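Local coordinates for putative regulatory protein SCO4313 (Streptomyces coelicolor, PDB 2OI8) that probably binds DNA as a transcriptional regulator of the TetR family, at residues A[80-85]-A[90-95]; A[26-31]-A[36-41]. One frame throughout, in Å; residues are numbered along the deposited sequence.

Contact 1. Residues A[80-85]-A[90-95]; sequences RAAAAS and AGLAHA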
loop_
_atom_site.group_PDB
_atom_site.type_symbol
_atom_site.label_atom_id
_atom_site.label_comp_id
_atom_site.label_asym_id
_atom_site.label_seq_id
_atom_site.Cartn_x
_atom_site.Cartn_y
_atom_site.Cartn_z
ATOM N N ARG A 80 -13.747 -16.738 2.526
ATOM C CA ARG A 80 -14.375 -18.038 2.491
ATOM C C ARG A 80 -15.836 -17.948 2.909
ATOM O O ARG A 80 -16.711 -18.476 2.213
ATOM C CB ARG A 80 -13.598 -19.057 3.319
ATOM C CG ARG A 80 -12.517 -19.760 2.478
ATOM C CD ARG A 80 -11.944 -21.024 3.132
ATOM N NE ARG A 80 -10.684 -20.749 3.824
ATOM C CZ ARG A 80 -10.566 -20.537 5.133
ATOM N NH1 ARG A 80 -11.638 -20.576 5.935
ATOM N NH2 ARG A 80 -9.362 -20.290 5.642
ATOM N N ALA A 81 -16.097 -17.248 4.013
ATOM C CA ALA A 81 -17.457 -17.085 4.532
ATOM C C ALA A 81 -18.379 -16.469 3.477
ATOM O O ALA A 81 -19.550 -16.853 3.350
ATOM C CB ALA A 81 -17.448 -16.256 5.786
ATOM N N ALA A 82 -17.839 -15.534 2.703
ATOM C CA ALA A 82 -18.593 -14.882 1.631
ATOM C C ALA A 82 -18.960 -15.849 0.483
ATOM O O ALA A 82 -20.105 -15.860 0.020
ATOM C CB ALA A 82 -17.843 -13.658 1.129
ATOM N N ALA A 83 -18.015 -16.688 0.056
ATOM C CA ALA A 83 -18.269 -17.641 -1.023
ATOM C C ALA A 83 -19.165 -18.783 -0.524
ATOM O O ALA A 83 -20.025 -19.292 -1.255
ATOM C CB ALA A 83 -16.962 -18.170 -1.589
ATOM N N ALA A 84 -18.953 -19.151 0.738
ATOM C CA ALA A 84 -19.728 -20.167 1.418
ATOM C C ALA A 84 -21.190 -19.740 1.602
ATOM O O ALA A 84 -22.072 -20.600 1.678
ATOM C CB ALA A 84 -19.090 -20.508 2.754
ATOM N N SER A 85 -21.451 -18.430 1.663
ATOM C CA SER A 85 -22.835 -17.927 1.689
ATOM C C SER A 85 -23.373 -17.642 0.284
ATOM O O SER A 85 -24.337 -16.889 0.130
ATOM C CB SER A 85 -22.941 -16.641 2.512
ATOM O OG SER A 85 -22.642 -15.497 1.699
ATOM N N ALA A 90 -19.139 -9.292 -6.131
ATOM C CA ALA A 90 -19.602 -8.162 -5.334
ATOM C C ALA A 90 -19.471 -8.495 -3.849
ATOM O O ALA A 90 -18.838 -7.758 -3.109
ATOM C CB ALA A 90 -21.040 -7.791 -5.695
ATOM N N GLY A 91 -20.018 -9.631 -3.432
ATOM C CA GLY A 91 -20.032 -9.994 -2.020
ATOM C C GLY A 91 -18.628 -10.151 -1.492
ATOM O O GLY A 91 -18.327 -9.758 -0.354
ATOM N N LEU A 92 -17.772 -10.716 -2.342
ATOM C CA LEU A 92 -16.373 -10.951 -2.034
ATOM C C LEU A 92 -15.615 -9.630 -1.874
ATOM O O LEU A 92 -14.862 -9.460 -0.930
ATOM C CB LEU A 92 -15.761 -11.810 -3.135
ATOM C CG LEU A 92 -15.612 -13.327 -2.972
ATOM C CD1 LEU A 92 -16.637 -13.959 -2.076
ATOM C CD2 LEU A 92 -15.619 -13.970 -4.331
ATOM N N ALA A 93 -15.843 -8.702 -2.798
ATOM C CA ALA A 93 -15.321 -7.356 -2.714
ATOM C C ALA A 93 -15.717 -6.671 -1.389
ATOM O O ALA A 93 -14.885 -6.032 -0.729
ATOM C CB ALA A 93 -15.794 -6.554 -3.894
ATOM N N HIS A 94 -16.966 -6.827 -0.981
ATOM C CA HIS A 94 -17.416 -6.238 0.273
ATOM C C HIS A 94 -16.846 -6.898 1.513
ATOM O O HIS A 94 -16.624 -6.232 2.524
ATOM C CB HIS A 94 -18.933 -6.241 0.330
ATOM C CG HIS A 94 -19.543 -5.219 -0.565
ATOM N ND1 HIS A 94 -19.266 -3.873 -0.440
ATOM C CD2 HIS A 94 -20.386 -5.340 -1.619
ATOM C CE1 HIS A 94 -19.916 -3.211 -1.377
ATOM N NE2 HIS A 94 -20.611 -4.074 -2.103
ATOM N N ALA A 95 -16.630 -8.205 1.434
ATOM C CA ALA A 95 -15.937 -8.941 2.490
ATOM C C ALA A 95 -14.517 -8.350 2.669
ATOM O O ALA A 95 -14.071 -8.037 3.792
ATOM C CB ALA A 95 -15.859 -10.419 2.123
#
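The peptide between A82 and A83 has the branch of L92 over one face: methyl CD1 stands almost directly above the plane, 3.7 Å from A83 N. The same methyl reaches A82 CB at 3.4 Å and lies more loosely against A83 CB at 4.3 Å, so a single branch of the leucine meets two successive alanines and the backbone joining them. With chi1 -98° and chi2 29°, both off the staggered values, L92 is turned so that CD1 projects to helix 60-84, and the modelled side chain may be somewhat strained. A82 points its CB at the other helix, where it touches both that methyl and A95 CB, the latter 3.9 Å away. One turn before A95, the G91 carbonyl is a looser neighbour of the A82 methyl, and its oxygen is already taken by the helical bond from A95 N to G91 O, 2.9 Å long.

The axes of 80-84 and 90-95 approach to 8.9 Å and run nearly antiparallel, at 155°: the last turns of helix 60-84 and the early turns of helix 89-102 form a helical hairpin in the TetR-type fold. At the end of the first helix, S85 OG turns back to bond A82 O at 3.1 Å. L92 also packs on F179 of helix 170-191 and A138 of helix 129-139, while A83 touches V134. With no hydrogen bond or charge pair between the two segments, their union rests on methyl packing, and the small A82, A83, A95 and G91 are consistent with the axis spacing.

Contact 2. Residues A[26-31]-A[36-41]; sequences WEQIAT and ALSLNA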
loop_
_atom_site.group_PDB
_atom_site.type_symbol
_atom_site.label_atom_id
_atom_site.label_comp_id
_atom_site.label_asym_id
_atom_site.label_seq_id
_atom_site.Cartn_x
_atom_site.Cartn_y
_atom_site.Cartn_z
ATOM N N TRP A 26 0.873 -6.486 18.525
ATOM C CA TRP A 26 0.110 -5.516 17.763
ATOM C C TRP A 26 0.230 -4.118 18.383
ATOM O O TRP A 26 0.479 -3.155 17.650
ATOM C CB TRP A 26 -1.345 -5.957 17.569
ATOM C CG TRP A 26 -1.451 -7.161 16.662
ATOM C CD1 TRP A 26 -1.690 -8.468 17.035
ATOM C CD2 TRP A 26 -1.291 -7.183 15.226
ATOM N NE1 TRP A 26 -1.700 -9.289 15.918
ATOM C CE2 TRP A 26 -1.459 -8.529 14.804
ATOM C CE3 TRP A 26 -1.037 -6.194 14.259
ATOM C CZ2 TRP A 26 -1.371 -8.905 13.467
ATOM C CZ3 TRP A 26 -0.948 -6.575 12.936
ATOM C CH2 TRP A 26 -1.119 -7.916 12.552
ATOM N N GLU A 27 0.105 -4.010 19.714
ATOM C CA GLU A 27 0.217 -2.709 20.412
ATOM C C GLU A 27 1.510 -2.000 20.005
ATOM O O GLU A 27 1.475 -0.847 19.540
ATOM C CB GLU A 27 0.159 -2.853 21.944
ATOM C CG GLU A 27 -1.227 -3.070 22.526
ATOM C CD GLU A 27 -1.220 -3.439 24.041
ATOM O OE1 GLU A 27 -0.264 -4.089 24.563
ATOM O OE2 GLU A 27 -2.202 -3.075 24.712
ATOM N N GLN A 28 2.640 -2.705 20.163
ATOM C CA GLN A 28 3.960 -2.191 19.760
ATOM C C GLN A 28 4.031 -1.841 18.283
ATOM O O GLN A 28 4.701 -0.879 17.912
ATOM C CB GLN A 28 5.076 -3.185 20.079
ATOM C CG GLN A 28 5.477 -3.267 21.532
ATOM C CD GLN A 28 6.785 -4.009 21.719
ATOM O OE1 GLN A 28 6.943 -4.797 22.653
ATOM N NE2 GLN A 28 7.730 -3.763 20.819
ATOM N N ILE A 29 3.379 -2.642 17.442
ATOM C CA ILE A 29 3.329 -2.352 16.004
ATOM C C ILE A 29 2.531 -1.063 15.831
ATOM O O ILE A 29 3.023 -0.094 15.251
ATOM C CB ILE A 29 2.690 -3.508 15.178
ATOM C CG1 ILE A 29 3.585 -4.745 15.247
ATOM C CG2 ILE A 29 2.435 -3.082 13.711
ATOM C CD1 ILE A 29 3.135 -5.829 14.269
ATOM N N ALA A 30 1.314 -1.059 16.381
ATOM C CA ALA A 30 0.441 0.107 16.332
ATOM C C ALA A 30 1.197 1.369 16.725
ATOM O O ALA A 30 1.296 2.307 15.929
ATOM C CB ALA A 30 -0.783 -0.095 17.219
ATOM N N THR A 31 1.767 1.374 17.923
ATOM C CA THR A 31 2.381 2.583 18.456
ATOM C C THR A 31 3.769 2.878 17.890
ATOM O O THR A 31 4.054 4.009 17.551
ATOM C CB THR A 31 2.354 2.644 20.027
ATOM O OG1 THR A 31 2.445 1.327 20.581
ATOM C CG2 THR A 31 1.054 3.294 20.527
ATOM N N ALA A 36 10.722 -1.869 14.845
ATOM C CA ALA A 36 10.926 -1.378 16.204
ATOM C C ALA A 36 10.366 -2.401 17.178
ATOM O O ALA A 36 10.639 -2.341 18.376
ATOM C CB ALA A 36 10.250 -0.033 16.398
ATOM N N LEU A 37 9.585 -3.342 16.654
ATOM C CA LEU A 37 8.954 -4.395 17.463
ATOM C C LEU A 37 9.970 -5.312 18.160
ATOM O O LEU A 37 10.823 -5.902 17.507
ATOM C CB LEU A 37 8.020 -5.208 16.562
ATOM C CG LEU A 37 7.477 -6.568 16.995
ATOM C CD1 LEU A 37 6.634 -6.474 18.276
ATOM C CD2 LEU A 37 6.671 -7.144 15.854
ATOM N N SER A 38 9.869 -5.446 19.482
ATOM C CA SER A 38 10.887 -6.177 20.251
ATOM C C SER A 38 10.364 -7.087 21.368
ATOM O O SER A 38 9.636 -6.647 22.254
ATOM C CB SER A 38 11.904 -5.195 20.841
ATOM O OG SER A 38 11.385 -4.554 21.991
ATOM N N LEU A 39 10.787 -8.346 21.334
ATOM C CA LEU A 39 10.437 -9.330 22.348
ATOM C C LEU A 39 10.805 -8.913 23.768
ATOM O O LEU A 39 10.173 -9.356 24.730
ATOM C CB LEU A 39 11.066 -10.678 22.028
ATOM C CG LEU A 39 10.445 -11.440 20.863
ATOM C CD1 LEU A 39 11.282 -12.651 20.535
ATOM C CD2 LEU A 39 9.050 -11.878 21.222
ATOM N N ASN A 40 11.811 -8.058 23.897
ATOM C CA ASN A 40 12.213 -7.564 25.207
ATOM C C ASN A 40 11.249 -6.596 25.859
ATOM O O ASN A 40 11.094 -6.614 27.084
ATOM C CB ASN A 40 13.574 -6.918 25.134
ATOM C CG ASN A 40 14.680 -7.876 25.459
ATOM O OD1 ASN A 40 15.849 -7.502 25.428
ATOM N ND2 ASN A 40 14.329 -9.120 25.787
ATOM N N ALA A 41 10.631 -5.740 25.048
ATOM C CA ALA A 41 9.623 -4.819 25.537
ATOM C C ALA A 41 8.369 -5.594 25.957
ATOM O O ALA A 41 7.754 -5.290 26.982
ATOM C CB ALA A 41 9.289 -3.792 24.486
#
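Q28 lays its extended side chain against S38 and A41 at the entry to the predicted helix-turn-helix motif, where helix 14-32 lies against the start of helix 39-45. Its CD comes within 3.7 Å of A41 CB, and the amide beyond it faces the backbone N and O of S38; which amide atom meets which is doubtful. CG stands anti to the carbonyl carbon (chi1 -76°), which sends the chain outward from helix 14-32 past L37, whose CD1 is 4.1 Å from Q28 CB. Shortening Q28 to an alanine would remove the amide, which would probably open a gap beside the A41 methyl and leave the S38 backbone without the group that now faces it.

The other branch of L37 turns to I29: CD2 lies 4.0 Å from I29 CG1 and 4.1 Å from I29 CD1, the two side chains crossing at a slant. This apolar pair is backed by helix 60-84, with L67 on I29 and I64 on L37, while Q105 and L109 of helix 104-111 also touch I29. Farther along, L39 turns away from helix 14-32 to pack on L53 and Y54 of helix 50-54, the presumed recognition helix by analogy with the family. S38 occupies the N-cap of helix 39-45, its OG accepting a weak bond from A41 N at 3.4 Å, with an N-H...O angle of 152°.

In the fold
Contact 1 lies at the surface and contact 2 is partly buried, on opposite sides of the chain's centre with about 32 Å between their centres and about 16 Å between nearest atoms. Each joins segments close in sequence, but they hold different elements: 80-85 with 90-95 pairs two helices, whereas 26-31 with 36-41 sets a helix against a loop and the helix start after it. Helix 60-84 links the two places, providing one segment of contact 1 and, farther back, the leucine and isoleucine that support contact 2. Apolar packing makes the first, with no hydrogen bond across it; the second adds a polar amide beside the backbone of the N-cap residue, within the presumed DNA-binding domain.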